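Local coordinates for protein (sliding clamp) (Enterobacteria phage RB69, PDB 1B77) that probably encircles DNA as a trimeric ring and, by binding a peptide of the phage DNA polymerase, tethers that enzyme to its template for processive replication, at residues K2-K5 with D6-A9; L54-L57 with N58-L61. One frame throughout, in Å; residues are numbered along the deposited sequence.

Interaction 1: residues K2-K5 with D6-A9; sequences KLSK and DTIA
L3 meets the first turn of helix 5-15 with two parts of its side chain. Its CD2 lies 3.8 Å from CG2 of T7, the two side chains crossing at about a right angle, while CB of L3 sits 4.0 Å from CG1 of I8. The leucine thus bridges two consecutive helical residues, using a terminal methyl on one and the root of the side chain on the other.

S4 follows at the N-cap. Its carbonyl oxygen begins the helical ladder: N of I8 donates to O of S4 over 2.9 Å with an N-H...O angle of 166°, and the donor lies in the carbonyl plane. The side chain of I8 closes over the same oxygen, its CG1 brought there by a first torsion of -67° that sets CG1 beside the backbone N and anti to the carbonyl carbon. CD1 of I8 continues onward to stand 3.6 Å from O of L3. On the polar side, OG of S4 and OG1 of T7 are 3.3 Å apart, and each is hydrogen-bonded to the same carboxylate oxygen, OD2 of D46.

K5 supplies the next rung. N of A9 reaches O of K5 at 2.9 Å, but the bond is more bent, at 146°, with the donor tilted out of the carbonyl plane. The side chain of K5 starts out away from the turn and touches D69 in a neighbouring loop.

Chemically, the helix start combines apolar packing with a shared carboxylate: the side chain of I8 covers O of S4, L3 packs on T7 and I8, and one aspartate oxygen gathers both hydroxyls. Since that carboxylate stands near the N-terminal end of the helix, the helix dipole would probably help stabilise its negative charge.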
loop_
_atom_site.group_PDB
_atom_site.type_symbol
_atom_site.label_atom_id
_atom_site.label_comp_id
_atom_site.label_asym_id
_atom_site.label_seq_id
_atom_site.Cartn_x
_atom_site.Cartn_y
_atom_site.Cartn_z
ATOM N N LYS A 2 4.446 -13.157 -29.664
ATOM C CA LYS A 2 5.016 -12.254 -28.682
ATOM C C LYS A 2 3.983 -11.216 -28.275
ATOM O O LYS A 2 3.161 -10.798 -29.083
ATOM C CB LYS A 2 6.256 -11.556 -29.247
ATOM C CG LYS A 2 7.420 -12.492 -29.533
ATOM C CD LYS A 2 8.659 -11.715 -29.957
ATOM C CE LYS A 2 9.866 -12.626 -30.176
ATOM N NZ LYS A 2 9.710 -13.552 -31.337
ATOM N N LEU A 3 4.015 -10.815 -27.010
ATOM C CA LEU A 3 3.091 -9.808 -26.520
ATOM C C LEU A 3 3.863 -8.577 -26.067
ATOM O O LEU A 3 4.678 -8.650 -25.150
ATOM C CB LEU A 3 2.265 -10.355 -25.356
ATOM C CG LEU A 3 1.289 -11.473 -25.720
ATOM C CD1 LEU A 3 0.597 -11.979 -24.469
ATOM C CD2 LEU A 3 0.272 -10.951 -26.727
ATOM N N SER A 4 3.608 -7.452 -26.724
ATOM C CA SER A 4 4.266 -6.197 -26.381
ATOM C C SER A 4 3.572 -5.596 -25.161
ATOM O O SER A 4 2.473 -6.019 -24.793
ATOM C CB SER A 4 4.186 -5.219 -27.555
ATOM O OG SER A 4 2.838 -4.934 -27.879
ATOM N N LYS A 5 4.214 -4.610 -24.543
ATOM C CA LYS A 5 3.664 -3.957 -23.360
ATOM C C LYS A 5 2.344 -3.237 -23.626
ATOM O O LYS A 5 1.495 -3.143 -22.739
ATOM C CB LYS A 5 4.691 -2.984 -22.770
ATOM C CG LYS A 5 5.839 -3.670 -22.026
ATOM C CD LYS A 5 5.718 -3.482 -20.514
ATOM C CE LYS A 5 6.780 -4.286 -19.766
ATOM N NZ LYS A 5 6.748 -4.031 -18.290
ATOM N N ASP A 6 2.173 -2.718 -24.839
ATOM C CA ASP A 6 0.930 -2.034 -25.193
ATOM C C ASP A 6 -0.213 -3.046 -25.213
ATOM O O ASP A 6 -1.295 -2.799 -24.672
ATOM C CB ASP A 6 1.041 -1.383 -26.568
ATOM C CG ASP A 6 1.926 -0.164 -26.560
ATOM O OD1 ASP A 6 1.621 0.786 -25.799
ATOM O OD2 ASP A 6 2.922 -0.161 -27.320
ATOM N N THR A 7 0.035 -4.179 -25.862
ATOM C CA THR A 7 -0.954 -5.237 -25.937
ATOM C C THR A 7 -1.253 -5.722 -24.523
ATOM O O THR A 7 -2.409 -5.850 -24.139
ATOM C CB THR A 7 -0.435 -6.409 -26.782
ATOM O OG1 THR A 7 -0.287 -5.970 -28.138
ATOM C CG2 THR A 7 -1.412 -7.599 -26.724
ATOM N N ILE A 8 -0.195 -5.968 -23.754
ATOM C CA ILE A 8 -0.317 -6.431 -22.379
ATOM C C ILE A 8 -1.156 -5.484 -21.535
ATOM O O ILE A 8 -1.962 -5.921 -20.710
ATOM C CB ILE A 8 1.078 -6.595 -21.719
ATOM C CG1 ILE A 8 1.839 -7.747 -22.397
ATOM C CG2 ILE A 8 0.923 -6.851 -20.219
ATOM C CD1 ILE A 8 3.271 -7.954 -21.891
ATOM N N ALA A 9 -0.967 -4.184 -21.738
ATOM C CA ALA A 9 -1.722 -3.195 -20.980
ATOM C C ALA A 9 -3.209 -3.265 -21.321
ATOM O O ALA A 9 -4.055 -3.104 -20.444
ATOM C CB ALA A 9 -1.181 -1.784 -21.251
#

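Interaction 2: residues L54-L57 with N58-L61; sequences LYDL and NSFL
L54 and F60 form the apolar centre. CD1 of L54 stands over one face of the phenyl ring, 4.1 Å from the centroid and 26° off the normal, a CH-pi contact; CD2 of L54 lies over the same ring, offset toward the rim near CD1 of F60. W92 meets this ring edge-to-face. Alongside, CD1 of L57 packs 3.8 Å from CG of L61, the usual i to i+4 spacing of a helix.

Backbone bonds come next. N of L61 donates to O of L57 at 2.9 Å and a nearly straight 173°, and N of F60 reaches O of D56 at 3.2 Å.

At the polar edge, D56 extends its carboxylate forward to the first turn, with CG anti to the backbone N and beside the carbonyl carbon (chi1 -168°). Its OD1 accepts from N of S59 at 3.2 Å, the donor approaching from above the carboxylate plane, and its OD2 takes a weak bond from OG of S59. A water donates to OD1 and accepts from N of N58, serving a second amide of the first turn. Aspartate at the N-cap, bonded to the amide three residues on, is the classic side-chain cap of a helix N-terminus, here joining strand 52-54 to helix 57-64.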
loop_
_atom_site.group_PDB
_atom_site.type_symbol
_atom_site.label_atom_id
_atom_site.label_comp_id
_atom_site.label_asym_id
_atom_site.label_seq_id
_atom_site.Cartn_x
_atom_site.Cartn_y
_atom_site.Cartn_z
ATOM N N LEU A 54 -7.484 -18.848 -21.521
ATOM C CA LEU A 54 -6.803 -18.561 -20.266
ATOM C C LEU A 54 -7.850 -18.354 -19.168
ATOM O O LEU A 54 -8.751 -17.527 -19.311
ATOM C CB LEU A 54 -5.938 -17.313 -20.419
ATOM C CG LEU A 54 -4.687 -17.507 -21.274
ATOM C CD1 LEU A 54 -4.124 -16.146 -21.685
ATOM C CD2 LEU A 54 -3.665 -18.314 -20.497
ATOM N N TYR A 55 -7.730 -19.120 -18.089
ATOM C CA TYR A 55 -8.655 -19.047 -16.956
ATOM C C TYR A 55 -8.366 -17.823 -16.086
ATOM O O TYR A 55 -9.289 -17.167 -15.605
ATOM C CB TYR A 55 -8.515 -20.305 -16.096
ATOM C CG TYR A 55 -9.551 -20.439 -14.999
ATOM C CD1 TYR A 55 -10.878 -20.730 -15.299
ATOM C CD2 TYR A 55 -9.203 -20.262 -13.659
ATOM C CE1 TYR A 55 -11.840 -20.849 -14.291
ATOM C CE2 TYR A 55 -10.155 -20.376 -12.639
ATOM C CZ TYR A 55 -11.469 -20.671 -12.963
ATOM O OH TYR A 55 -12.404 -20.815 -11.963
ATOM N N ASP A 56 -7.084 -17.527 -15.885
ATOM C CA ASP A 56 -6.663 -16.400 -15.053
ATOM C C ASP A 56 -5.722 -15.491 -15.836
ATOM O O ASP A 56 -4.507 -15.512 -15.635
ATOM C CB ASP A 56 -5.947 -16.910 -13.798
ATOM C CG ASP A 56 -5.741 -15.819 -12.752
ATOM O OD1 ASP A 56 -5.779 -14.612 -13.096
ATOM O OD2 ASP A 56 -5.525 -16.183 -11.575
ATOM N N LEU A 57 -6.302 -14.692 -16.722
ATOM C CA LEU A 57 -5.551 -13.780 -17.570
ATOM C C LEU A 57 -4.647 -12.826 -16.803
ATOM O O LEU A 57 -3.505 -12.595 -17.199
ATOM C CB LEU A 57 -6.519 -12.972 -18.437
ATOM C CG LEU A 57 -5.907 -11.886 -19.320
ATOM C CD1 LEU A 57 -4.828 -12.492 -20.198
ATOM C CD2 LEU A 57 -7.003 -11.236 -20.163
ATOM N N ASN A 58 -5.141 -12.275 -15.703
ATOM C CA ASN A 58 -4.327 -11.331 -14.956
ATOM C C ASN A 58 -3.022 -11.905 -14.428
ATOM O O ASN A 58 -1.976 -11.263 -14.547
ATOM C CB ASN A 58 -5.099 -10.732 -13.792
ATOM C CG ASN A 58 -4.508 -9.416 -13.348
ATOM O OD1 ASN A 58 -4.508 -8.443 -14.117
ATOM N ND2 ASN A 58 -3.981 -9.373 -12.121
ATOM N N SER A 59 -3.081 -13.105 -13.843
ATOM C CA SER A 59 -1.878 -13.743 -13.302
ATOM C C SER A 59 -0.924 -14.133 -14.428
ATOM O O SER A 59 0.293 -14.142 -14.248
ATOM C CB SER A 59 -2.242 -14.980 -12.471
ATOM O OG SER A 59 -3.051 -14.625 -11.363
ATOM N N PHE A 60 -1.485 -14.471 -15.583
ATOM C CA PHE A 60 -0.683 -14.821 -16.752
ATOM C C PHE A 60 0.124 -13.583 -17.148
ATOM O O PHE A 60 1.347 -13.642 -17.284
ATOM C CB PHE A 60 -1.600 -15.230 -17.908
ATOM C CG PHE A 60 -0.882 -15.424 -19.219
ATOM C CD1 PHE A 60 -0.034 -16.504 -19.413
ATOM C CD2 PHE A 60 -1.071 -14.529 -20.265
ATOM C CE1 PHE A 60 0.618 -16.697 -20.632
ATOM C CE2 PHE A 60 -0.425 -14.710 -21.485
ATOM C CZ PHE A 60 0.419 -15.798 -21.669
ATOM N N LEU A 61 -0.569 -12.460 -17.333
ATOM C CA LEU A 61 0.088 -11.208 -17.702
ATOM C C LEU A 61 1.181 -10.825 -16.700
ATOM O O LEU A 61 2.275 -10.421 -17.099
ATOM C CB LEU A 61 -0.940 -10.079 -17.805
ATOM C CG LEU A 61 -2.017 -10.315 -18.874
ATOM C CD1 LEU A 61 -3.089 -9.229 -18.780
ATOM C CD2 LEU A 61 -1.363 -10.334 -20.256
HETATM O O HOH W 1 -7.506 -12.681 -14.288
#

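Overall arrangement
Both contacts are helix starts in the N-terminal part of the chain, within the region related to DNA polymerase processivity factors. Interaction 1 comes first, opening helix 5-15, and interaction 2 follows in series, opening helix 57-64 after strand 52-54. Their centres are about 14 Å apart and they touch by packing: CD1 of L61 lies 4.0 Å from O of I8, and CE2 of F60 4.2 Å from CD1 of L3. L61 also rests on L11 and K12, and L57 on A15, so the two helices pack together. In the sliding clamp fold, paired helices line the inner surface of the ring, consistent with a role of this pair beside the encircled DNA.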